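Local coordinates for protein NADPH-flavin oxidoreductase (Vibrio parahaemolyticus serotype O3:K6, PDB 5UU6) that probably uses NADPH to reduce flavins or nitro compounds by way of bound flavin mononucleotide, as a dimeric member of the nitroreductase family, at residues L80-D85 with I154-C159; L135-Q140 with E226-I231. All coordinates share one frame; numbering follows the deposited sequence.

Contact 1 lies in the core: strands 78-85 and 152-161 pair in the middle of the four-stranded antiparallel sheet, and every residue that touches is buried and, cysteine and glycine aside, apolar. Contact 2 is partly buried and lies nearer the periphery, where the turn that leads into helix 139-145 meets the loop 226-231. Backbone ladder bonds and packed rings hold the first; arginine, asparagine and histidine side chains hold the second. The two touch directly, since Arg136 NH1 hydrogen-bonds Leu155 O at 2.8 Å, and Leu135 packs on Ile154. Both also meet the second subunit and come close to the FMN.

Contact 1: L80-D85 with I154-C159; sequences LVFCID and ILFGMC
Phe82 and Phe156 face each other as a hydrogen-bonded pair of two antiparallel strands, at a classic beta bulge where Leu155 and Phe156 together lie opposite Phe82. Phe82 N reaches Phe156 O at 2.8 Å, and Leu155 N returns a bond to Phe82 O at 3.0 Å. The rings are nearly parallel, 22° between planes, but slid apart with centroids 5.1 Å from each other. They barely overlap; instead Phe82 CB sits over one face of the Phe156 ring, 4.0 Å from its centroid, a CH-pi contact. With chi1 at 55°, Phe156 CG is wedged between its own N and carbonyl carbon, which brings that face against Phe82 CB. The CE methyl of selenomethionine Met158 arrives at the edge of the Phe82 ring, and a bend at chi3 in the selenoether chain brings it against Leu80 CD1 too. Beyond the bulge, Ile84 CG1 rests on Leu155 CD1. On the other sheet face Val81 and Cys83 share Ile154 CG2, while Gly157 has no side chain to crowd Leu80 O, which its CA meets in a CA-H...O contact of 3.1 Å.

Helix 101-124 packs on the sheet face that carries Phe82, Phe156 and Met158, Ala115 touching Phe156 and Cys118 touching Met158. Tyr131 meets the Phe156 ring, about 5 Å from the FMN, and Val109 of the second subunit packs there. At the far end, Leu80 N donates to Met158 O, 3.0 Å away with 168° at the hydrogen.

Contact 2: L135-Q140 with E226-I231; sequences LRNNAQ and ESRPHI
Arg228 lays its guanidinium beside the 3-10 turn 135-137, reaching out from the type I beta turn 228-231 that leads into helix 231-237. The chain is extended from CG to NE, long enough to bring the flat head to Asn137, where NE and NH2 grip OD1 side-on, at 3.0 and 2.9 Å. OD1 lies in the guanidinium plane, but the amide is turned 49° against it, so both donors reach the oxygen from one face of the amide, tilted out of its carbonyl plane. One face of the same guanidinium is covered by Arg136 CB.

Arg136 crosses Arg228 at about a right angle, with guanidinium planes 86° apart and NH2 3.4 Å from Arg228 NH1. The two share Glu102 of the second subunit, whose carboxylate forms salt bridges with Arg136 NE and Arg228 NH1. The length of an arginine suits each place: Arg136 joins the 3-10 turn to the sheet, through Leu155 O, and to the dimer partner, while Arg228 joins the loop 226-231 to Asn137 and to that partner, close to the FMN pocket at Gly133 and Gly134.

His230 uses its flat ring differently. Its CG stands between the backbone N and carbonyl carbon (chi1 61°), which turns the ring edge-on to the turn. Ile231 CG1 lies over one face of the ring, toward its rim, and Ile231 CD1 packs 3.9 Å from Ala139 CB, a methyl short enough, probably, to let the helix start lie close to the isoleucine. The histidine finally supplies NE2-H to Arg136 O, 2.7 Å off, with the oxygen in the ring plane.

Contact 1: L80-D85 with I154-C159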
loop_
_atom_site.group_PDB
_atom_site.type_symbol
_atom_site.label_atom_id
_atom_site.label_comp_id
_atom_site.label_asym_id
_atom_site.label_seq_id
_atom_site.Cartn_x
_atom_site.Cartn_y
_atom_site.Cartn_z
ATOM N N LEU A 80 6.059 -2.989 14.590
ATOM C CA LEU A 80 6.173 -1.733 13.878
ATOM C C LEU A 80 4.755 -1.214 13.689
ATOM O O LEU A 80 3.859 -1.997 13.358
ATOM C CB LEU A 80 6.858 -1.953 12.524
ATOM C CG LEU A 80 8.284 -2.560 12.493
ATOM C CD1 LEU A 80 8.820 -2.360 11.065
ATOM C CD2 LEU A 80 9.193 -1.897 13.496
ATOM N N VAL A 81 4.531 0.069 13.941
ATOM C CA VAL A 81 3.205 0.665 13.731
ATOM C C VAL A 81 3.345 1.696 12.618
ATOM O O VAL A 81 4.084 2.687 12.770
ATOM C CB VAL A 81 2.648 1.304 15.012
ATOM C CG1 VAL A 81 1.255 1.925 14.730
ATOM C CG2 VAL A 81 2.592 0.301 16.153
ATOM N N PHE A 82 2.644 1.479 11.506
ATOM C CA PHE A 82 2.741 2.365 10.352
ATOM C C PHE A 82 1.687 3.464 10.459
ATOM O O PHE A 82 0.522 3.172 10.712
ATOM C CB PHE A 82 2.567 1.572 9.046
ATOM C CG PHE A 82 3.761 0.708 8.711
ATOM C CD1 PHE A 82 3.945 -0.526 9.342
ATOM C CD2 PHE A 82 4.735 1.153 7.829
ATOM C CE1 PHE A 82 5.057 -1.334 9.047
ATOM C CE2 PHE A 82 5.865 0.364 7.561
ATOM C CZ PHE A 82 6.010 -0.885 8.160
ATOM N N CYS A 83 2.100 4.718 10.244
ATOM C CA CYS A 83 1.262 5.885 10.418
ATOM C C CYS A 83 1.355 6.804 9.220
ATOM O O CYS A 83 2.441 7.018 8.687
ATOM C CB CYS A 83 1.691 6.712 11.653
ATOM S SG CYS A 83 1.881 5.694 13.150
ATOM N N ILE A 84 0.221 7.406 8.850
ATOM C CA ILE A 84 0.245 8.595 7.998
ATOM C C ILE A 84 0.883 9.757 8.748
ATOM O O ILE A 84 0.572 10.009 9.926
ATOM C CB ILE A 84 -1.190 8.957 7.585
ATOM C CG1 ILE A 84 -1.779 7.838 6.758
ATOM C CG2 ILE A 84 -1.201 10.292 6.821
ATOM C CD1 ILE A 84 -3.278 8.066 6.476
ATOM N N ASP A 85 1.754 10.506 8.077
ATOM C CA ASP A 85 2.447 11.613 8.744
ATOM C C ASP A 85 2.465 12.823 7.814
ATOM O O ASP A 85 3.252 12.858 6.861
ATOM C CB ASP A 85 3.871 11.215 9.167
ATOM C CG ASP A 85 4.523 12.235 10.118
ATOM O OD1 ASP A 85 4.150 13.439 10.095
ATOM O OD2 ASP A 85 5.453 11.847 10.868
ATOM N N ILE A 154 -2.614 6.351 13.000
ATOM C CA ILE A 154 -2.177 4.965 12.789
ATOM C C ILE A 154 -3.018 4.357 11.680
ATOM O O ILE A 154 -4.165 4.746 11.455
ATOM C CB ILE A 154 -2.276 4.087 14.051
ATOM C CG1 ILE A 154 -3.741 3.972 14.452
ATOM C CG2 ILE A 154 -1.400 4.645 15.194
ATOM C CD1 ILE A 154 -4.220 2.541 14.690
ATOM N N LEU A 155 -2.422 3.433 10.945
ATOM C CA LEU A 155 -3.104 2.646 9.922
ATOM C C LEU A 155 -3.058 1.163 10.233
ATOM O O LEU A 155 -4.103 0.508 10.203
ATOM C CB LEU A 155 -2.455 2.879 8.554
ATOM C CG LEU A 155 -2.708 4.239 7.954
ATOM C CD1 LEU A 155 -2.127 4.214 6.536
ATOM C CD2 LEU A 155 -4.224 4.567 7.966
ATOM N N PHE A 156 -1.872 0.600 10.511
ATOM C CA PHE A 156 -1.794 -0.822 10.862
ATOM C C PHE A 156 -0.437 -1.089 11.493
ATOM O O PHE A 156 0.515 -0.305 11.364
ATOM C CB PHE A 156 -1.981 -1.731 9.630
ATOM C CG PHE A 156 -1.014 -1.413 8.526
ATOM C CD1 PHE A 156 0.256 -1.986 8.515
ATOM C CD2 PHE A 156 -1.334 -0.465 7.550
ATOM C CE1 PHE A 156 1.195 -1.643 7.514
ATOM C CE2 PHE A 156 -0.394 -0.118 6.538
ATOM C CZ PHE A 156 0.869 -0.715 6.532
ATOM N N GLY A 157 -0.343 -2.229 12.153
ATOM C CA GLY A 157 0.910 -2.679 12.704
ATOM C C GLY A 157 1.461 -3.836 11.894
ATOM O O GLY A 157 0.898 -4.287 10.904
HETATM N N MSE A 158 2.605 -4.305 12.344
HETATM C CA MSE A 158 3.306 -5.357 11.648
HETATM C C MSE A 158 4.163 -6.111 12.668
HETATM O O MSE A 158 5.015 -5.505 13.325
HETATM C CB MSE A 158 4.183 -4.808 10.562
HETATM C CG MSE A 158 4.952 -5.947 9.919
HETATM SE SE MSE A 158 5.829 -5.542 8.235
HETATM C CE MSE A 158 7.018 -4.177 8.806
ATOM N N CYS A 159 3.904 -7.409 12.841
ATOM C CA CYS A 159 4.775 -8.264 13.662
ATOM C C CYS A 159 5.857 -8.860 12.778
ATOM O O CYS A 159 5.606 -9.193 11.620
ATOM C CB CYS A 159 4.015 -9.420 14.328
ATOM S SG CYS A 159 2.539 -9.005 15.293
#

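Contact 2: L135-Q140 with E226-I231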
loop_
_atom_site.group_PDB
_atom_site.type_symbol
_atom_site.label_atom_id
_atom_site.label_comp_id
_atom_site.label_asym_id
_atom_site.label_seq_id
_atom_site.Cartn_x
_atom_site.Cartn_y
_atom_site.Cartn_z
ATOM N N LEU A 135 -5.295 -3.052 15.235
ATOM C CA LEU A 135 -5.065 -1.812 15.981
ATOM C C LEU A 135 -6.167 -0.783 15.756
ATOM O O LEU A 135 -6.517 -0.031 16.676
ATOM C CB LEU A 135 -3.735 -1.204 15.557
ATOM C CG LEU A 135 -2.488 -1.979 15.934
ATOM C CD1 LEU A 135 -1.308 -1.091 15.602
ATOM C CD2 LEU A 135 -2.550 -2.326 17.425
ATOM N N ARG A 136 -6.714 -0.726 14.543
ATOM C CA ARG A 136 -7.825 0.182 14.236
ATOM C C ARG A 136 -9.106 -0.130 14.990
ATOM O O ARG A 136 -9.979 0.729 15.003
ATOM C CB ARG A 136 -8.108 0.179 12.722
ATOM C CG ARG A 136 -6.876 0.562 11.879
ATOM C CD ARG A 136 -7.293 1.153 10.538
ATOM N NE ARG A 136 -8.024 0.171 9.759
ATOM C CZ ARG A 136 -7.450 -0.748 8.979
ATOM N NH1 ARG A 136 -6.127 -0.816 8.859
ATOM N NH2 ARG A 136 -8.205 -1.594 8.305
ATOM N N ASN A 137 -9.247 -1.298 15.638
ATOM C CA ASN A 137 -10.394 -1.497 16.538
ATOM C C ASN A 137 -10.475 -0.396 17.583
ATOM O O ASN A 137 -11.564 -0.011 18.023
ATOM C CB ASN A 137 -10.296 -2.834 17.282
ATOM C CG ASN A 137 -10.429 -4.032 16.368
ATOM O OD1 ASN A 137 -11.063 -3.959 15.312
ATOM N ND2 ASN A 137 -9.819 -5.151 16.775
ATOM N N ASN A 138 -9.323 0.058 18.052
ATOM C CA ASN A 138 -9.190 1.022 19.126
ATOM C C ASN A 138 -8.234 2.145 18.713
ATOM O O ASN A 138 -7.334 2.538 19.458
ATOM C CB ASN A 138 -8.711 0.286 20.370
ATOM C CG ASN A 138 -9.761 -0.694 20.885
ATOM O OD1 ASN A 138 -10.739 -0.278 21.466
ATOM N ND2 ASN A 138 -9.566 -1.987 20.647
ATOM N N ALA A 139 -8.440 2.681 17.508
ATOM C CA ALA A 139 -7.475 3.605 16.909
ATOM C C ALA A 139 -7.153 4.763 17.848
ATOM O O ALA A 139 -5.980 5.044 18.128
ATOM C CB ALA A 139 -8.013 4.110 15.567
ATOM N N GLN A 140 -8.181 5.395 18.420
ATOM C CA GLN A 140 -7.925 6.553 19.276
ATOM C C GLN A 140 -7.032 6.204 20.478
ATOM O O GLN A 140 -6.119 6.966 20.818
ATOM C CB GLN A 140 -9.242 7.142 19.771
ATOM C CG GLN A 140 -9.037 8.364 20.639
ATOM C CD GLN A 140 -8.349 9.499 19.878
ATOM O OE1 GLN A 140 -8.522 9.651 18.667
ATOM N NE2 GLN A 140 -7.568 10.293 20.590
ATOM N N GLU A 226 -21.520 -2.879 9.945
ATOM C CA GLU A 226 -20.747 -1.650 9.868
ATOM C C GLU A 226 -19.282 -1.998 10.040
ATOM O O GLU A 226 -18.926 -2.725 10.970
ATOM C CB GLU A 226 -21.156 -0.661 10.949
ATOM C CG GLU A 226 -22.572 -0.788 11.398
ATOM C CD GLU A 226 -22.917 0.298 12.361
ATOM O OE1 GLU A 226 -22.433 0.254 13.519
ATOM O OE2 GLU A 226 -23.639 1.222 11.930
ATOM N N SER A 227 -18.442 -1.469 9.160
ATOM C CA SER A 227 -16.995 -1.652 9.231
ATOM C C SER A 227 -16.375 -0.471 9.973
ATOM O O SER A 227 -16.321 0.640 9.433
ATOM C CB SER A 227 -16.405 -1.768 7.831
ATOM O OG SER A 227 -16.976 -2.865 7.135
ATOM N N ARG A 228 -15.907 -0.722 11.200
ATOM C CA ARG A 228 -15.206 0.209 12.080
ATOM C C ARG A 228 -15.718 1.623 11.867
ATOM O O ARG A 228 -14.997 2.481 11.332
ATOM C CB ARG A 228 -13.696 0.125 11.844
ATOM C CG ARG A 228 -13.148 -1.239 12.250
ATOM C CD ARG A 228 -11.672 -1.255 12.106
ATOM N NE ARG A 228 -11.115 -2.460 12.705
ATOM C CZ ARG A 228 -10.309 -3.299 12.061
ATOM N NH1 ARG A 228 -9.990 -3.048 10.801
ATOM N NH2 ARG A 228 -9.822 -4.387 12.676
ATOM N N PRO A 229 -16.969 1.886 12.266
ATOM C CA PRO A 229 -17.594 3.171 11.937
ATOM C C PRO A 229 -16.974 4.347 12.659
ATOM O O PRO A 229 -17.226 5.495 12.269
ATOM C CB PRO A 229 -19.076 2.964 12.344
ATOM C CG PRO A 229 -19.051 1.822 13.393
ATOM C CD PRO A 229 -17.860 0.955 12.993
ATOM N N HIS A 230 -16.174 4.106 13.691
ATOM C CA HIS A 230 -15.459 5.167 14.385
ATOM C C HIS A 230 -14.268 5.717 13.578
ATOM O O HIS A 230 -13.625 6.661 14.057
ATOM C CB HIS A 230 -14.959 4.632 15.738
ATOM C CG HIS A 230 -14.012 3.470 15.594
ATOM N ND1 HIS A 230 -14.434 2.199 15.246
ATOM C CD2 HIS A 230 -12.659 3.406 15.682
ATOM C CE1 HIS A 230 -13.384 1.399 15.157
ATOM N NE2 HIS A 230 -12.297 2.104 15.424
ATOM N N ILE A 231 -13.940 5.177 12.396
ATOM C CA ILE A 231 -12.638 5.498 11.802
ATOM C C ILE A 231 -12.648 6.897 11.157
ATOM O O ILE A 231 -11.663 7.647 11.275
ATOM C CB ILE A 231 -12.177 4.395 10.820
ATOM C CG1 ILE A 231 -11.535 3.244 11.591
ATOM C CG2 ILE A 231 -11.157 4.886 9.805
ATOM C CD1 ILE A 231 -10.277 3.662 12.443
#